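Local atomic coordinates of inositol-1-monophosphatase (Nostoc sp., PDB entry 5ZHH), a protein that probably hydrolyses inositol monophosphates to free inositol and phosphate. Residues Phe7-Val21 with Ala49-Phe62. Numbering follows the deposited sequence.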
ATOM      1  N   PHE A   7     -25.158  -0.961  12.724  1.00 30.08           N
ATOM      2  CA  PHE A   7     -24.159  -0.691  13.751  1.00 28.74           C
ATOM      3  C   PHE A   7     -22.755  -0.901  13.214  1.00 28.36           C
ATOM      4  O   PHE A   7     -21.855  -0.091  13.466  1.00 30.01           O
ATOM      5  CB  PHE A   7     -24.385  -1.601  14.961  1.00 27.51           C
ATOM      6  CG  PHE A   7     -25.701  -1.393  15.638  1.00 30.56           C
ATOM      7  CD1 PHE A   7     -26.284  -0.143  15.668  1.00 33.77           C
ATOM      8  CD2 PHE A   7     -26.356  -2.451  16.242  1.00 34.39           C
ATOM      9  CE1 PHE A   7     -27.505   0.052  16.296  1.00 37.80           C
ATOM     10  CE2 PHE A   7     -27.575  -2.262  16.874  1.00 38.75           C
ATOM     11  CZ  PHE A   7     -28.151  -1.011  16.899  1.00 40.23           C
ATOM     12  N   LEU A   8     -22.558  -1.982  12.458  1.00 27.37           N
ATOM     13  CA  LEU A   8     -21.240  -2.309  11.926  1.00 25.67           C
ATOM     14  C   LEU A   8     -20.770  -1.274  10.909  1.00 26.64           C
ATOM     15  O   LEU A   8     -19.577  -0.940  10.861  1.00 27.58           O
ATOM     16  CB  LEU A   8     -21.280  -3.709  11.307  1.00 27.96           C
ATOM     17  CG  LEU A   8     -19.999  -4.197  10.640  1.00 29.82           C
ATOM     18  CD1 LEU A   8     -18.882  -4.270  11.671  1.00 27.57           C
ATOM     19  CD2 LEU A   8     -20.214  -5.543   9.965  1.00 31.98           C
ATOM     20  N   ASP A   9     -21.686  -0.771  10.076  1.00 27.82           N
ATOM     21  CA  ASP A   9     -21.331   0.267   9.114  1.00 27.60           C
ATOM     22  C   ASP A   9     -20.771   1.496   9.817  1.00 25.84           C
ATOM     23  O   ASP A   9     -19.780   2.082   9.371  1.00 27.34           O
ATOM     24  CB  ASP A   9     -22.549   0.665   8.271  1.00 29.16           C
ATOM     25  CG  ASP A   9     -22.972  -0.407   7.289  1.00 32.24           C
ATOM     26  OD1 ASP A   9     -22.183  -1.339   7.023  1.00 33.81           O
ATOM     27  OD2 ASP A   9     -24.105  -0.304   6.772  1.00 31.44           O
ATOM     28  N   ILE A  10     -21.426   1.928  10.899  1.00 26.79           N
ATOM     29  CA  ILE A  10     -21.014   3.155  11.572  1.00 27.39           C
ATOM     30  C   ILE A  10     -19.724   2.935  12.353  1.00 27.22           C
ATOM     31  O   ILE A  10     -18.838   3.800  12.378  1.00 28.62           O
ATOM     32  CB  ILE A  10     -22.142   3.668  12.484  1.00 29.34           C
ATOM     33  CG1 ILE A  10     -23.354   4.062  11.646  1.00 33.93           C
ATOM     34  CG2 ILE A  10     -21.660   4.857  13.303  1.00 31.13           C
ATOM     35  CD1 ILE A  10     -23.013   4.956  10.498  1.00 35.00           C
ATOM     36  N   ALA A  11     -19.596   1.783  13.012  1.00 24.46           N
ATOM     37  CA  ALA A  11     -18.351   1.490  13.717  1.00 24.87           C
ATOM     38  C   ALA A  11     -17.172   1.436  12.756  1.00 27.16           C
ATOM     39  O   ALA A  11     -16.059   1.847  13.107  1.00 27.04           O
ATOM     40  CB  ALA A  11     -18.476   0.172  14.479  1.00 25.79           C
ATOM     41  N   THR A  12     -17.397   0.946  11.536  1.00 26.71           N
ATOM     42  CA  THR A  12     -16.321   0.895  10.552  1.00 25.92           C
ATOM     43  C   THR A  12     -15.857   2.299  10.182  1.00 27.61           C
ATOM     44  O   THR A  12     -14.654   2.586  10.167  1.00 24.06           O
ATOM     45  CB  THR A  12     -16.781   0.131   9.311  1.00 27.75           C
ATOM     46  OG1 THR A  12     -17.182  -1.195   9.687  1.00 27.01           O
ATOM     47  CG2 THR A  12     -15.652   0.039   8.305  1.00 25.89           C
ATOM     48  N   GLU A  13     -16.802   3.200   9.892  1.00 29.06           N
ATOM     49  CA  GLU A  13     -16.416   4.560   9.532  1.00 27.99           C
ATOM     50  C   GLU A  13     -15.769   5.275  10.713  1.00 28.17           C
ATOM     51  O   GLU A  13     -14.806   6.029  10.536  1.00 27.50           O
ATOM     52  CB  GLU A  13     -17.632   5.335   9.011  1.00 30.87           C
ATOM     53  CG  GLU A  13     -17.408   6.836   8.770  1.00 34.26           C
ATOM     54  CD  GLU A  13     -16.435   7.152   7.630  1.00 36.64           C
ATOM     55  OE1 GLU A  13     -16.071   6.236   6.861  1.00 36.72           O
ATOM     56  OE2 GLU A  13     -16.045   8.334   7.496  1.00 36.12           O
ATOM     57  N   ALA A  14     -16.248   5.017  11.931  1.00 30.14           N
ATOM     58  CA  ALA A  14     -15.606   5.607  13.102  1.00 28.84           C
ATOM     59  C   ALA A  14     -14.172   5.108  13.247  1.00 27.13           C
ATOM     60  O   ALA A  14     -13.262   5.888  13.549  1.00 27.36           O
ATOM     61  CB  ALA A  14     -16.420   5.303  14.359  1.00 27.06           C
ATOM     62  N   ALA A  15     -13.949   3.817  13.002  1.00 28.18           N
ATOM     63  CA  ALA A  15     -12.607   3.255  13.119  1.00 28.03           C
ATOM     64  C   ALA A  15     -11.672   3.813  12.052  1.00 28.41           C
ATOM     65  O   ALA A  15     -10.505   4.115  12.336  1.00 28.66           O
ATOM     66  CB  ALA A  15     -12.673   1.733  13.016  1.00 24.35           C
ATOM     67  N   LEU A  16     -12.161   3.937  10.814  1.00 26.24           N
ATOM     68  CA  LEU A  16     -11.327   4.461   9.739  1.00 28.05           C
ATOM     69  C   LEU A  16     -11.017   5.936   9.948  1.00 31.17           C
ATOM     70  O   LEU A  16      -9.887   6.378   9.707  1.00 31.25           O
ATOM     71  CB  LEU A  16     -12.008   4.240   8.390  1.00 26.85           C
ATOM     72  CG  LEU A  16     -12.143   2.769   7.998  1.00 26.80           C
ATOM     73  CD1 LEU A  16     -12.909   2.635   6.687  1.00 23.79           C
ATOM     74  CD2 LEU A  16     -10.765   2.109   7.901  1.00 26.41           C
ATOM     75  N   ALA A  17     -12.009   6.713  10.391  1.00 27.36           N
ATOM     76  CA  ALA A  17     -11.773   8.131  10.631  1.00 27.33           C
ATOM     77  C   ALA A  17     -10.759   8.324  11.747  1.00 29.77           C
ATOM     78  O   ALA A  17      -9.839   9.147  11.630  1.00 30.89           O
ATOM     79  CB  ALA A  17     -13.088   8.833  10.965  1.00 28.35           C
ATOM     80  N   ALA A  18     -10.910   7.567  12.834  1.00 27.47           N
ATOM     81  CA  ALA A  18      -9.973   7.658  13.946  1.00 26.40           C
ATOM     82  C   ALA A  18      -8.596   7.143  13.556  1.00 27.54           C
ATOM     83  O   ALA A  18      -7.579   7.712  13.966  1.00 32.37           O
ATOM     84  CB  ALA A  18     -10.512   6.886  15.148  1.00 23.75           C
ATOM     85  N   GLY A  19      -8.542   6.066  12.771  1.00 28.03           N
ATOM     86  CA  GLY A  19      -7.255   5.558  12.321  1.00 30.16           C
ATOM     87  C   GLY A  19      -6.469   6.577  11.516  1.00 32.06           C
ATOM     88  O   GLY A  19      -5.244   6.670  11.637  1.00 32.78           O
ATOM     89  N   ALA A  20      -7.165   7.363  10.689  1.00 29.69           N
ATOM     90  CA  ALA A  20      -6.495   8.400   9.913  1.00 28.68           C
ATOM     91  C   ALA A  20      -5.897   9.468  10.821  1.00 30.64           C
ATOM     92  O   ALA A  20      -4.814   9.997  10.543  1.00 35.01           O
ATOM     93  CB  ALA A  20      -7.478   9.015   8.916  1.00 31.19           C
ATOM     94  N   VAL A  21      -6.590   9.806  11.909  1.00 29.00           N
ATOM     95  CA  VAL A  21      -6.036  10.746  12.879  1.00 31.90           C
ATOM     96  C   VAL A  21      -4.766  10.184  13.512  1.00 34.70           C
ATOM     97  O   VAL A  21      -3.758  10.890  13.644  1.00 34.90           O
ATOM     98  CB  VAL A  21      -7.096  11.104  13.936  1.00 32.67           C
ATOM     99  CG1 VAL A  21      -6.455  11.819  15.105  1.00 34.71           C
ATOM    100  CG2 VAL A  21      -8.180  11.983  13.301  1.00 31.43           C
ATOM    101  N   ALA A  49      -7.270  12.800  20.474  1.00 35.77           N
ATOM    102  CA  ALA A  49      -7.860  13.210  19.204  1.00 33.23           C
ATOM    103  C   ALA A  49      -8.618  12.058  18.557  1.00 34.99           C
ATOM    104  O   ALA A  49      -9.667  12.263  17.934  1.00 32.97           O
ATOM    105  CB  ALA A  49      -6.777  13.737  18.265  1.00 31.32           C
ATOM    106  N   SER A  50      -8.097  10.838  18.689  1.00 33.86           N
ATOM    107  CA  SER A  50      -8.792   9.674  18.153  1.00 31.87           C
ATOM    108  C   SER A  50     -10.123   9.462  18.862  1.00 30.93           C
ATOM    109  O   SER A  50     -11.151   9.233  18.214  1.00 34.05           O
ATOM    110  CB  SER A  50      -7.907   8.434  18.290  1.00 32.59           C
ATOM    111  OG  SER A  50      -8.618   7.249  17.964  1.00 32.38           O
ATOM    112  N   GLU A  51     -10.126   9.571  20.192  1.00 31.09           N
ATOM    113  CA  GLU A  51     -11.352   9.370  20.962  1.00 35.47           C
ATOM    114  C   GLU A  51     -12.425  10.387  20.588  1.00 35.23           C
ATOM    115  O   GLU A  51     -13.602  10.033  20.456  1.00 35.15           O
ATOM    116  CB  GLU A  51     -11.046   9.448  22.460  1.00 36.84           C
ATOM    117  CG  GLU A  51     -12.266   9.253  23.349  1.00 44.33           C
ATOM    118  CD  GLU A  51     -11.917   9.164  24.826  1.00 52.60           C
ATOM    119  OE1 GLU A  51     -12.035  10.188  25.528  1.00 58.62           O
ATOM    120  OE2 GLU A  51     -11.528   8.073  25.286  1.00 54.73           O
ATOM    121  N   ALA A  52     -12.043  11.658  20.431  1.00 34.48           N
ATOM    122  CA  ALA A  52     -13.018  12.682  20.060  1.00 36.02           C
ATOM    123  C   ALA A  52     -13.683  12.357  18.727  1.00 33.98           C
ATOM    124  O   ALA A  52     -14.896  12.536  18.571  1.00 35.86           O
ATOM    125  CB  ALA A  52     -12.349  14.056  20.004  1.00 36.06           C
ATOM    126  N   VAL A  53     -12.902  11.872  17.758  1.00 30.07           N
ATOM    127  CA  VAL A  53     -13.457  11.490  16.460  1.00 33.12           C
ATOM    128  C   VAL A  53     -14.433  10.328  16.612  1.00 33.15           C
ATOM    129  O   VAL A  53     -15.524  10.334  16.031  1.00 32.93           O
ATOM    130  CB  VAL A  53     -12.324  11.156  15.473  1.00 34.32           C
ATOM    131  CG1 VAL A  53     -12.867  10.426  14.259  1.00 35.19           C
ATOM    132  CG2 VAL A  53     -11.616  12.423  15.050  1.00 34.16           C
ATOM    133  N   VAL A  54     -14.047   9.301  17.378  1.00 29.20           N
ATOM    134  CA  VAL A  54     -14.922   8.143  17.564  1.00 29.45           C
ATOM    135  C   VAL A  54     -16.214   8.552  18.262  1.00 29.03           C
ATOM    136  O   VAL A  54     -17.316   8.188  17.834  1.00 34.45           O
ATOM    137  CB  VAL A  54     -14.203   7.033  18.352  1.00 28.79           C
ATOM    138  CG1 VAL A  54     -15.167   5.886  18.611  1.00 28.72           C
ATOM    139  CG2 VAL A  54     -13.000   6.523  17.587  1.00 26.15           C
ATOM    140  N   LEU A  55     -16.096   9.305  19.355  1.00 26.49           N
ATOM    141  CA  LEU A  55     -17.277   9.678  20.126  1.00 31.07           C
ATOM    142  C   LEU A  55     -18.236  10.511  19.289  1.00 34.43           C
ATOM    143  O   LEU A  55     -19.445  10.272  19.292  1.00 37.71           O
ATOM    144  CB  LEU A  55     -16.865  10.439  21.387  1.00 38.57           C
ATOM    145  CG  LEU A  55     -16.154   9.603  22.452  1.00 41.80           C
ATOM    146  CD1 LEU A  55     -15.843  10.437  23.683  1.00 43.46           C
ATOM    147  CD2 LEU A  55     -17.013   8.415  22.809  1.00 43.15           C
ATOM    148  N   GLU A  56     -17.709  11.477  18.539  1.00 34.26           N
ATOM    149  CA  GLU A  56     -18.582  12.336  17.749  1.00 35.21           C
ATOM    150  C   GLU A  56     -19.407  11.519  16.763  1.00 34.29           C
ATOM    151  O   GLU A  56     -20.615  11.741  16.622  1.00 38.12           O
ATOM    152  CB  GLU A  56     -17.755  13.395  17.019  1.00 38.13           C
ATOM    153  CG  GLU A  56     -18.589  14.516  16.403  1.00 39.40           C
ATOM    154  CD  GLU A  56     -19.196  14.133  15.071  1.00 42.63           C
ATOM    155  OE1 GLU A  56     -18.598  13.284  14.372  1.00 40.50           O
ATOM    156  OE2 GLU A  56     -20.272  14.679  14.722  1.00 42.16           O
ATOM    157  N   ILE A  57     -18.780  10.546  16.097  1.00 29.60           N
ATOM    158  CA  ILE A  57     -19.490   9.744  15.105  1.00 31.90           C
ATOM    159  C   ILE A  57     -20.540   8.867  15.775  1.00 31.80           C
ATOM    160  O   ILE A  57     -21.706   8.841  15.359  1.00 28.88           O
ATOM    161  CB  ILE A  57     -18.494   8.911  14.274  1.00 33.17           C
ATOM    162  CG1 ILE A  57     -17.622   9.834  13.416  1.00 32.20           C
ATOM    163  CG2 ILE A  57     -19.225   7.872  13.427  1.00 32.95           C
ATOM    164  CD1 ILE A  57     -16.456   9.137  12.734  1.00 33.02           C
ATOM    165  N   ILE A  58     -20.158   8.162  16.842  1.00 33.48           N
ATOM    166  CA  ILE A  58     -21.084   7.223  17.464  1.00 33.28           C
ATOM    167  C   ILE A  58     -22.276   7.954  18.062  1.00 32.88           C
ATOM    168  O   ILE A  58     -23.422   7.511  17.922  1.00 36.38           O
ATOM    169  CB  ILE A  58     -20.364   6.379  18.530  1.00 35.50           C
ATOM    170  CG1 ILE A  58     -19.271   5.523  17.886  1.00 39.29           C
ATOM    171  CG2 ILE A  58     -21.374   5.526  19.298  1.00 36.28           C
ATOM    172  CD1 ILE A  58     -19.808   4.414  17.025  1.00 44.17           C
ATOM    173  N   ARG A  59     -22.036   9.079  18.743  1.00 34.23           N
ATOM    174  CA  ARG A  59     -23.148   9.771  19.390  1.00 41.32           C
ATOM    175  C   ARG A  59     -24.043  10.473  18.376  1.00 38.67           C
ATOM    176  O   ARG A  59     -25.238  10.641  18.630  1.00 38.38           O
ATOM    177  CB  ARG A  59     -22.644  10.769  20.440  1.00 48.10           C
ATOM    178  CG  ARG A  59     -21.441  10.292  21.259  1.00 55.29           C
ATOM    179  CD  ARG A  59     -21.378  10.848  22.648  1.00 62.25           C
ATOM    180  NE  ARG A  59     -21.877  12.220  22.719  1.00 68.37           N
ATOM    181  CZ  ARG A  59     -21.669  13.042  23.743  1.00 72.08           C
ATOM    182  NH1 ARG A  59     -20.939  12.666  24.768  1.00 73.41           N
ATOM    183  NH2 ARG A  59     -22.178  14.265  23.735  1.00 72.78           N
ATOM    184  N   ARG A  60     -23.498  10.878  17.224  1.00 36.53           N
ATOM    185  CA  ARG A  60     -24.335  11.516  16.207  1.00 38.48           C
ATOM    186  C   ARG A  60     -25.266  10.510  15.539  1.00 37.72           C
ATOM    187  O   ARG A  60     -26.425  10.829  15.245  1.00 36.87           O
ATOM    188  CB  ARG A  60     -23.464  12.220  15.161  1.00 36.24           C
ATOM    189  CG  ARG A  60     -24.242  12.754  13.956  1.00 38.44           C
ATOM    190  CD  ARG A  60     -23.417  13.724  13.122  1.00 37.40           C
ATOM    191  NE  ARG A  60     -22.009  13.346  13.056  1.00 36.30           N
ATOM    192  CZ  ARG A  60     -21.520  12.445  12.215  1.00 32.88           C
ATOM    193  NH1 ARG A  60     -22.331  11.827  11.366  1.00 31.28           N
ATOM    194  NH2 ARG A  60     -20.224  12.161  12.225  1.00 29.30           N
ATOM    195  N   HIS A  61     -24.779   9.296  15.280  1.00 35.68           N
ATOM    196  CA  HIS A  61     -25.627   8.287  14.659  1.00 33.81           C
ATOM    197  C   HIS A  61     -26.523   7.587  15.674  1.00 36.61           C
ATOM    198  O   HIS A  61     -27.670   7.254  15.350  1.00 36.13           O
ATOM    199  CB  HIS A  61     -24.772   7.260  13.916  1.00 30.25           C
ATOM    200  CG  HIS A  61     -24.149   7.789  12.661  1.00 33.74           C
ATOM    201  ND1 HIS A  61     -24.790   7.749  11.442  1.00 34.52           N
ATOM    202  CD2 HIS A  61     -22.943   8.362  12.433  1.00 34.04           C
ATOM    203  CE1 HIS A  61     -24.008   8.279  10.517  1.00 35.44           C
ATOM    204  NE2 HIS A  61     -22.882   8.661  11.092  1.00 34.18           N
ATOM    205  N   PHE A  62     -26.038   7.376  16.898  1.00 35.76           N
ATOM    206  CA  PHE A  62     -26.769   6.635  17.927  1.00 37.91           C
ATOM    207  C   PHE A  62     -26.815   7.457  19.213  1.00 39.39           C
ATOM    208  O   PHE A  62     -26.202   7.097  20.225  1.00 38.08           O
ATOM    209  CB  PHE A  62     -26.121   5.269  18.167  1.00 37.75           C
ATOM    210  CG  PHE A  62     -25.850   4.489  16.900  1.00 38.16           C
ATOM    211  CD1 PHE A  62     -26.894   4.056  16.097  1.00 39.81           C
ATOM    212  CD2 PHE A  62     -24.552   4.188  16.519  1.00 36.24           C
ATOM    213  CE1 PHE A  62     -26.647   3.339  14.935  1.00 37.90           C
ATOM    214  CE2 PHE A  62     -24.300   3.469  15.361  1.00 36.75           C
ATOM    215  CZ  PHE A  62     -25.346   3.048  14.569  1.00 35.29           C
TER
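D9 OD2 of the second subunit is gripped twice, by NE2 of H61 in a hydrogen bond and by NH1 of R60 in a salt bridge, and the H61 ring so engaged carries I10 on one face. CD1 of I10 stands 3.5 Å from the H61 ring centroid, nearly over the centre, a CH-pi contact. Beyond H61, the edge of F7 meets the face of F62 in a T-shaped pair, planes at 75° and CD1 of F7 3.5 Å from CZ of F62. The two helices run antiparallel at 157°, the axes of these segments 8.5 Å apart at closest approach, and form the N-terminal helical pair of the inositol monophosphatase fold; 7-21 lies on the large sheet, where A11, A14 and A15 touch I106. I57 is a knob in the hole of I10, E13, A14 and A17; its CG1 lies beside the backbone N (chi1 -67°) and the chain then runs on extended, which carries CD1 to 3.6 Å from CA of A14. CA distances fall from 7.2 Å at I10-I58 to 4.8 Å at A18-S50, a closing-in that the small alanine side chains probably permit. There CB of A18 lies 3.4 Å from OG of S50, a hydroxyl hydrogen-bonded to P88 O.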